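Local coordinates for protein insulinase family protease (Yersinia pestis, PDB 3GO9) that is predicted to be a peptidase of the insulinase (M16) family, whose active members cleave peptides with a zinc-dependent active site, at residues G34-L39 and A211-V216; T42-S47 and A381-T386; S179-H184 and A247-L252. All coordinates share one frame; numbering follows the deposited sequence.

Contact 1: G34-L39 and A211-V216; sequences GFSWQL and AMTLYV
Ser-36 and Gln-38 use both their backbone N-H and C=O groups toward strand 212-216, binding Met-212 O, Leu-214 N, Leu-214 O and Val-216 N in turn. Gln-38 N to Leu-214 O is the shortest bond at 2.8 Å. Alternate residues do the bonding and the strand axes differ by 14°, which identifies a parallel pair; 36-41 and 212-218 are neighbours in the mixed sheet of the N-terminal half. On the face that carries Ser-36, Gln-38, Thr-213 and Tyr-215, the Gln-38 side chain runs extended beside the Tyr-215 ring, its amide turned 60° from the ring plane and OE1 3.4 Å from Tyr-215 CE1. Thr-213 CG2 lies above one face of the same ring, offset toward its rim. Phe-35 reaches the partner strand because CG stands anti to its backbone N (chi1 -172°): CE1 comes within 3.7 Å of Met-212 CB, and CZ within 3.8 Å of Leu-214 CB. The selenium of selenomethionine Met-212 sits at the ring edge, 5.2 Å from the Phe-35 centroid, a Met-aromatic contact. Further along, Leu-39 CD1 packs on Val-216 CG1 at 3.8 Å. A second shell fixes the polar ends: Arg-395 NH2 bonds Gln-38 OE1, Gln-399 bonds Tyr-215 OH, and Lys-30 bonds Ser-36 OG. Helix 222-233 backs Leu-39, Leu-214 and Val-216, while Phe-233 stacks on Phe-35.

Contact 2: T42-S47 and A381-T386; sequences TPQRPS and ATYART
Arg-45 makes a direct hydrogen bond across the contact: its NH1 donates to Ala-384 O over 3.3 Å, at 152° on the hydrogen. The acceptor is met in its carbonyl plane on a lone pair, and lies near the guanidinium plane, so the bond is long but well directed. Bends at chi2 and chi3 fold the arginine back so that the guanidinium lies with one face over the Thr-386 carbonyl group. Its charge is met elsewhere, by a salt bridge from NE to Asp-48. Within 381-386, Thr-386 OG1 donates to Thr-382 O at 2.7 Å, from above the carbonyl plane and on the face opposite to Arg-385 N. Water adds further polar links. One molecule donates to both Gln-44 O and Ala-384 O, the latter at 2.7 Å; a second accepts from Gln-44 NE2 at 2.9 Å and donates to Tyr-383 O and Thr-386 O. Here a type I turn, Thr-42 to Arg-45, in the loop joining strands 36-41 and 50-56 faces the C-terminal end of helix 379-384, whose last carbonyls, of Tyr-383 and Ala-384, are acceptors together with Thr-386 O just beyond it. The Gln-44 amide crosses the Tyr-383 side chain at about a right angle near its hydroxyl end, NE2 lying 3.4 Å from CE2, with amide and ring planes 27° apart. Leu-391 of helix 388-401 packs against both Tyr-383 and Thr-386.

Contact 3: S179-H184 and A247-L252; sequences SSLIGH and ATLAPL
The flat groups that Ser-179 and Leu-181 meet are peptide units rather than rings: the carbonyl oxygen of Thr-248 approaches Ser-179 CB to 3.6 Å and lies 4.3 Å from Leu-181 CG. Ser-179 CB also stands 4.1 Å from Leu-249 CA; Ser-179 and Leu-249 are also the pair whose CA atoms are nearest, 5.0 Å apart. The serine hydroxyl turns back to its own chain. With chi1 at 71°, OG sits between the backbone N and the carbonyl carbon and accepts from Leu-181 N at 3.1 Å, forming an ST turn; it has a further partner in Leu-176 O. A type II turn follows from Leu-181 to His-184, closed by the bond from His-184 N to Leu-181 O, with Gly-183 at positive phi. These consecutive turns lie in the loop between helices 170-175 and 196-206, while 247-252 belongs to the connection leading to strand 257-261. Across the contact the Leu-181 branches divide: CD2 meets Ala-247 CB at 3.8 Å, and CD1 approaches Leu-249 CD2 at 4.3 Å. Tyr-111 and Leu-176 also touch Leu-181. The 247-252 loop is held by separate partners, Asp-112 on Ala-247 N and Arg-175 on Ala-250 O.

Contact 1 is buried, contact 3 partly so, and contact 2 lies at the surface. Contacts 1 and 2 share a chain path, since strand 36-41 runs into the loop holding 42-47, and both touch helix 388-401: contact 1 through Arg-395 and Gln-399, contact 2 through Leu-391. Their chemistry differs accordingly: regular backbone bonding with apolar packing in the sheet, against one arginine bond and two bridging waters at a helix end. Contact 3 joins two irregular loops by van der Waals contact, while the hydrogen bonds of 179-184 lie largely within its own turns and those of 247-252 go to other parts of the chain. It is nested inside the loop closed by contact 2, yet their centres stand 39 Å apart.

Contact 1: G34-L39 and A211-V216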
# COMPACT_ATOMS: atom_id res chain seq x y z
N GLY A 34 18.76 3.78 17.80
CA GLY A 34 18.07 2.90 16.87
C GLY A 34 17.08 3.58 15.91
O GLY A 34 16.46 2.89 15.06
N PHE A 35 16.95 4.89 16.05
CA PHE A 35 16.12 5.66 15.10
C PHE A 35 16.67 5.55 13.68
O PHE A 35 17.85 5.63 13.47
CB PHE A 35 16.10 7.10 15.54
CG PHE A 35 15.13 7.96 14.78
CD1 PHE A 35 13.85 8.13 15.25
CD2 PHE A 35 15.52 8.61 13.61
CE1 PHE A 35 12.95 8.93 14.57
CE2 PHE A 35 14.62 9.43 12.90
CZ PHE A 35 13.33 9.60 13.40
N SER A 36 15.79 5.26 12.70
CA SER A 36 16.22 5.05 11.31
C SER A 36 15.77 6.19 10.45
O SER A 36 14.70 6.77 10.69
CB SER A 36 15.61 3.76 10.77
OG SER A 36 16.10 2.62 11.50
N TRP A 37 16.57 6.51 9.44
CA TRP A 37 16.15 7.54 8.49
C TRP A 37 16.57 7.15 7.07
O TRP A 37 17.55 6.42 6.89
CB TRP A 37 16.69 8.92 8.85
CG TRP A 37 18.16 9.03 8.99
CD1 TRP A 37 18.90 8.87 10.14
CD2 TRP A 37 19.12 9.35 7.96
NE1 TRP A 37 20.24 9.06 9.89
CE2 TRP A 37 20.40 9.37 8.56
CE3 TRP A 37 19.01 9.64 6.60
CZ2 TRP A 37 21.59 9.64 7.84
CZ3 TRP A 37 20.19 9.91 5.87
CH2 TRP A 37 21.46 9.90 6.49
N GLN A 38 15.80 7.67 6.10
CA GLN A 38 16.05 7.39 4.71
C GLN A 38 15.78 8.67 3.94
O GLN A 38 14.77 9.30 4.15
CB GLN A 38 15.17 6.27 4.20
CG GLN A 38 15.26 4.96 4.94
CD GLN A 38 14.52 3.82 4.27
OE1 GLN A 38 14.15 3.87 3.07
NE2 GLN A 38 14.26 2.78 5.05
N LEU A 39 16.69 9.05 3.05
CA LEU A 39 16.59 10.29 2.32
C LEU A 39 16.80 10.02 0.81
O LEU A 39 17.76 9.36 0.39
CB LEU A 39 17.68 11.25 2.83
CG LEU A 39 17.99 12.47 2.03
CD1 LEU A 39 16.74 13.33 1.84
CD2 LEU A 39 19.10 13.20 2.81
N ALA A 211 11.52 1.76 16.88
CA ALA A 211 10.32 1.44 16.16
C ALA A 211 9.95 2.56 15.17
O ALA A 211 8.83 2.56 14.70
CB ALA A 211 9.20 1.22 17.11
N MSE A 212 10.90 3.44 14.85
CA MSE A 212 10.62 4.62 14.01
C MSE A 212 11.54 4.71 12.82
O MSE A 212 12.74 4.45 12.93
CB MSE A 212 10.75 5.92 14.79
CG MSE A 212 9.86 5.95 16.02
SE MSE A 212 9.96 7.66 16.88
CE MSE A 212 8.67 7.34 18.31
N THR A 213 10.98 5.16 11.71
CA THR A 213 11.76 5.51 10.52
C THR A 213 11.23 6.80 9.95
O THR A 213 10.01 6.91 9.66
CB THR A 213 11.70 4.45 9.42
OG1 THR A 213 12.06 3.15 9.96
CG2 THR A 213 12.58 4.78 8.27
N LEU A 214 12.16 7.73 9.73
CA LEU A 214 11.84 8.96 9.03
C LEU A 214 12.28 8.89 7.57
O LEU A 214 13.41 8.48 7.29
CB LEU A 214 12.54 10.15 9.68
CG LEU A 214 12.34 11.51 9.02
CD1 LEU A 214 10.95 12.07 9.19
CD2 LEU A 214 13.40 12.52 9.55
N TYR A 215 11.38 9.24 6.65
CA TYR A 215 11.71 9.28 5.25
C TYR A 215 11.55 10.71 4.75
O TYR A 215 10.64 11.41 5.15
CB TYR A 215 10.73 8.43 4.40
CG TYR A 215 10.62 6.98 4.80
CD1 TYR A 215 11.26 6.00 4.04
CD2 TYR A 215 9.84 6.60 5.84
CE1 TYR A 215 11.17 4.64 4.40
CE2 TYR A 215 9.76 5.29 6.23
CZ TYR A 215 10.43 4.31 5.47
OH TYR A 215 10.30 2.96 5.83
N VAL A 216 12.47 11.14 3.87
CA VAL A 216 12.43 12.46 3.31
C VAL A 216 12.71 12.31 1.81
O VAL A 216 13.73 11.68 1.41
CB VAL A 216 13.50 13.39 3.91
CG1 VAL A 216 13.50 14.80 3.25
CG2 VAL A 216 13.33 13.50 5.44
O HOH W 1 14.29 2.31 13.53

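Contact 2: T42-S47 and A381-T386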
# COMPACT_ATOMS: atom_id res chain seq x y z
N THR A 42 16.28 14.79 -4.71
CA THR A 42 15.68 14.83 -6.04
C THR A 42 16.06 16.12 -6.77
O THR A 42 15.24 17.03 -6.95
CB THR A 42 14.15 14.69 -5.95
OG1 THR A 42 13.62 15.79 -5.19
CG2 THR A 42 13.79 13.34 -5.31
N PRO A 43 17.29 16.18 -7.24
CA PRO A 43 17.66 17.38 -7.98
C PRO A 43 16.92 17.47 -9.32
O PRO A 43 16.91 18.55 -9.90
CB PRO A 43 19.18 17.19 -8.19
CG PRO A 43 19.41 15.76 -8.06
CD PRO A 43 18.44 15.28 -7.04
N GLN A 44 16.39 16.37 -9.83
CA GLN A 44 15.53 16.38 -11.02
C GLN A 44 14.15 16.98 -10.75
O GLN A 44 13.38 17.26 -11.70
CB GLN A 44 15.36 14.96 -11.59
CG GLN A 44 14.38 14.01 -10.89
CD GLN A 44 14.87 13.44 -9.56
OE1 GLN A 44 16.02 13.70 -9.11
NE2 GLN A 44 13.98 12.64 -8.91
N ARG A 45 13.79 17.15 -9.47
CA ARG A 45 12.54 17.82 -9.09
C ARG A 45 12.88 19.06 -8.24
O ARG A 45 12.54 19.12 -7.06
CB ARG A 45 11.64 16.84 -8.30
CG ARG A 45 11.24 15.52 -8.99
CD ARG A 45 10.41 15.75 -10.20
NE ARG A 45 9.09 16.30 -9.85
CZ ARG A 45 8.14 16.54 -10.74
NH1 ARG A 45 8.35 16.33 -12.05
NH2 ARG A 45 6.97 17.02 -10.33
N PRO A 46 13.57 20.06 -8.84
CA PRO A 46 14.22 21.03 -8.02
C PRO A 46 13.26 21.96 -7.30
O PRO A 46 13.63 22.47 -6.25
CB PRO A 46 15.08 21.81 -9.03
CG PRO A 46 14.38 21.64 -10.30
CD PRO A 46 13.92 20.22 -10.26
N SER A 47 12.03 22.11 -7.83
CA SER A 47 11.02 23.02 -7.31
C SER A 47 9.82 22.32 -6.64
O SER A 47 8.90 23.00 -6.16
CB SER A 47 10.53 23.93 -8.44
OG SER A 47 9.79 23.23 -9.41
N ALA A 381 12.23 8.82 -18.59
CA ALA A 381 11.31 9.92 -18.88
C ALA A 381 10.21 9.94 -17.82
O ALA A 381 9.90 10.99 -17.26
CB ALA A 381 10.70 9.79 -20.21
N THR A 382 9.63 8.77 -17.55
CA THR A 382 8.61 8.65 -16.52
C THR A 382 9.13 9.12 -15.17
O THR A 382 8.48 9.90 -14.48
CB THR A 382 8.15 7.22 -16.46
OG1 THR A 382 7.53 6.90 -17.73
CG2 THR A 382 7.21 7.02 -15.29
N TYR A 383 10.32 8.67 -14.81
CA TYR A 383 10.96 9.05 -13.57
C TYR A 383 11.11 10.52 -13.42
O TYR A 383 10.79 11.10 -12.34
CB TYR A 383 12.32 8.32 -13.40
CG TYR A 383 12.98 8.61 -12.07
CD1 TYR A 383 12.53 8.01 -10.92
CD2 TYR A 383 14.01 9.51 -11.97
CE1 TYR A 383 13.10 8.28 -9.67
CE2 TYR A 383 14.58 9.82 -10.73
CZ TYR A 383 14.13 9.20 -9.59
OH TYR A 383 14.69 9.49 -8.35
N ALA A 384 11.60 11.18 -14.47
CA ALA A 384 11.80 12.63 -14.40
C ALA A 384 10.54 13.42 -14.13
O ALA A 384 10.60 14.52 -13.57
CB ALA A 384 12.39 13.13 -15.68
N ARG A 385 9.42 12.87 -14.55
CA ARG A 385 8.12 13.53 -14.48
C ARG A 385 7.37 13.14 -13.19
O ARG A 385 6.23 13.54 -13.01
CB ARG A 385 7.27 13.17 -15.70
CG ARG A 385 7.82 13.69 -17.03
CD ARG A 385 7.16 13.03 -18.27
NE ARG A 385 5.71 13.21 -18.27
CZ ARG A 385 5.02 14.13 -18.96
NH1 ARG A 385 3.69 14.19 -18.83
NH2 ARG A 385 5.61 15.00 -19.79
N THR A 386 8.01 12.37 -12.32
CA THR A 386 7.35 11.83 -11.12
C THR A 386 7.47 12.78 -9.91
O THR A 386 8.55 13.09 -9.40
CB THR A 386 7.85 10.43 -10.77
OG1 THR A 386 7.66 9.57 -11.91
CG2 THR A 386 7.07 9.82 -9.59
O HOH W 2 11.31 12.35 -10.06
O HOH W 3 12.44 16.40 -13.95

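Contact 3: S179-H184 and A247-L252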
# COMPACT_ATOMS: atom_id res chain seq x y z
N SER A 179 -8.52 -13.64 11.36
CA SER A 179 -7.25 -12.96 11.56
C SER A 179 -7.07 -12.53 13.00
O SER A 179 -8.01 -12.54 13.78
CB SER A 179 -7.14 -11.67 10.69
OG SER A 179 -8.02 -10.72 11.22
N SER A 180 -5.87 -12.06 13.28
CA SER A 180 -5.54 -11.48 14.59
C SER A 180 -5.95 -10.03 14.72
O SER A 180 -5.65 -9.42 15.74
CB SER A 180 -4.04 -11.56 14.85
OG SER A 180 -3.32 -10.63 14.08
N LEU A 181 -6.60 -9.50 13.69
CA LEU A 181 -6.94 -8.08 13.63
C LEU A 181 -8.33 -7.82 14.18
O LEU A 181 -8.73 -6.66 14.38
CB LEU A 181 -6.86 -7.60 12.21
CG LEU A 181 -5.53 -7.85 11.46
CD1 LEU A 181 -5.58 -7.11 10.13
CD2 LEU A 181 -4.41 -7.48 12.34
N ILE A 182 -9.08 -8.89 14.42
CA ILE A 182 -10.39 -8.78 15.07
C ILE A 182 -10.34 -8.14 16.43
O ILE A 182 -9.59 -8.54 17.34
CB ILE A 182 -11.05 -10.18 15.21
CG1 ILE A 182 -11.17 -10.81 13.86
CG2 ILE A 182 -12.43 -10.03 15.79
CD1 ILE A 182 -11.84 -9.91 12.90
N GLY A 183 -11.24 -7.19 16.65
CA GLY A 183 -11.28 -6.47 17.89
C GLY A 183 -10.19 -5.43 18.08
O GLY A 183 -10.11 -4.78 19.14
N HIS A 184 -9.42 -5.20 17.03
CA HIS A 184 -8.43 -4.14 16.97
C HIS A 184 -8.68 -3.13 15.87
O HIS A 184 -7.72 -2.63 15.24
CB HIS A 184 -7.05 -4.75 16.79
CG HIS A 184 -6.61 -5.56 17.96
ND1 HIS A 184 -6.20 -4.96 19.14
CD2 HIS A 184 -6.52 -6.89 18.16
CE1 HIS A 184 -5.89 -5.90 20.02
NE2 HIS A 184 -6.05 -7.07 19.44
N ALA A 247 0.76 -7.12 11.17
CA ALA A 247 -0.62 -7.45 10.91
C ALA A 247 -0.59 -8.52 9.80
O ALA A 247 -0.00 -8.30 8.74
CB ALA A 247 -1.35 -6.24 10.45
N THR A 248 -1.27 -9.64 10.06
CA THR A 248 -1.44 -10.76 9.10
C THR A 248 -2.93 -11.26 8.96
O THR A 248 -3.67 -11.44 9.94
CB THR A 248 -0.66 -11.97 9.57
OG1 THR A 248 -1.19 -12.43 10.80
CG2 THR A 248 0.83 -11.58 9.71
N LEU A 249 -3.31 -11.51 7.71
CA LEU A 249 -4.67 -12.01 7.40
C LEU A 249 -4.70 -13.53 7.25
O LEU A 249 -3.69 -14.11 6.87
CB LEU A 249 -5.12 -11.39 6.11
CG LEU A 249 -5.49 -9.92 6.09
CD1 LEU A 249 -5.68 -9.43 4.67
CD2 LEU A 249 -6.76 -9.74 6.93
N ALA A 250 -5.82 -14.18 7.55
CA ALA A 250 -5.99 -15.60 7.20
C ALA A 250 -6.21 -15.71 5.68
O ALA A 250 -6.54 -14.71 4.98
CB ALA A 250 -7.16 -16.16 7.90
N PRO A 251 -6.06 -16.91 5.13
CA PRO A 251 -6.34 -17.05 3.69
C PRO A 251 -7.81 -16.76 3.41
O PRO A 251 -8.68 -16.98 4.26
CB PRO A 251 -6.06 -18.54 3.42
CG PRO A 251 -5.12 -18.96 4.55
CD PRO A 251 -5.56 -18.16 5.73
N LEU A 252 -8.07 -16.22 2.23
CA LEU A 252 -9.43 -16.03 1.77
C LEU A 252 -10.13 -17.36 1.61
O LEU A 252 -9.64 -18.22 0.88
CB LEU A 252 -9.42 -15.30 0.45
CG LEU A 252 -10.77 -14.89 -0.12
CD1 LEU A 252 -11.50 -13.76 0.65
CD2 LEU A 252 -10.52 -14.46 -1.56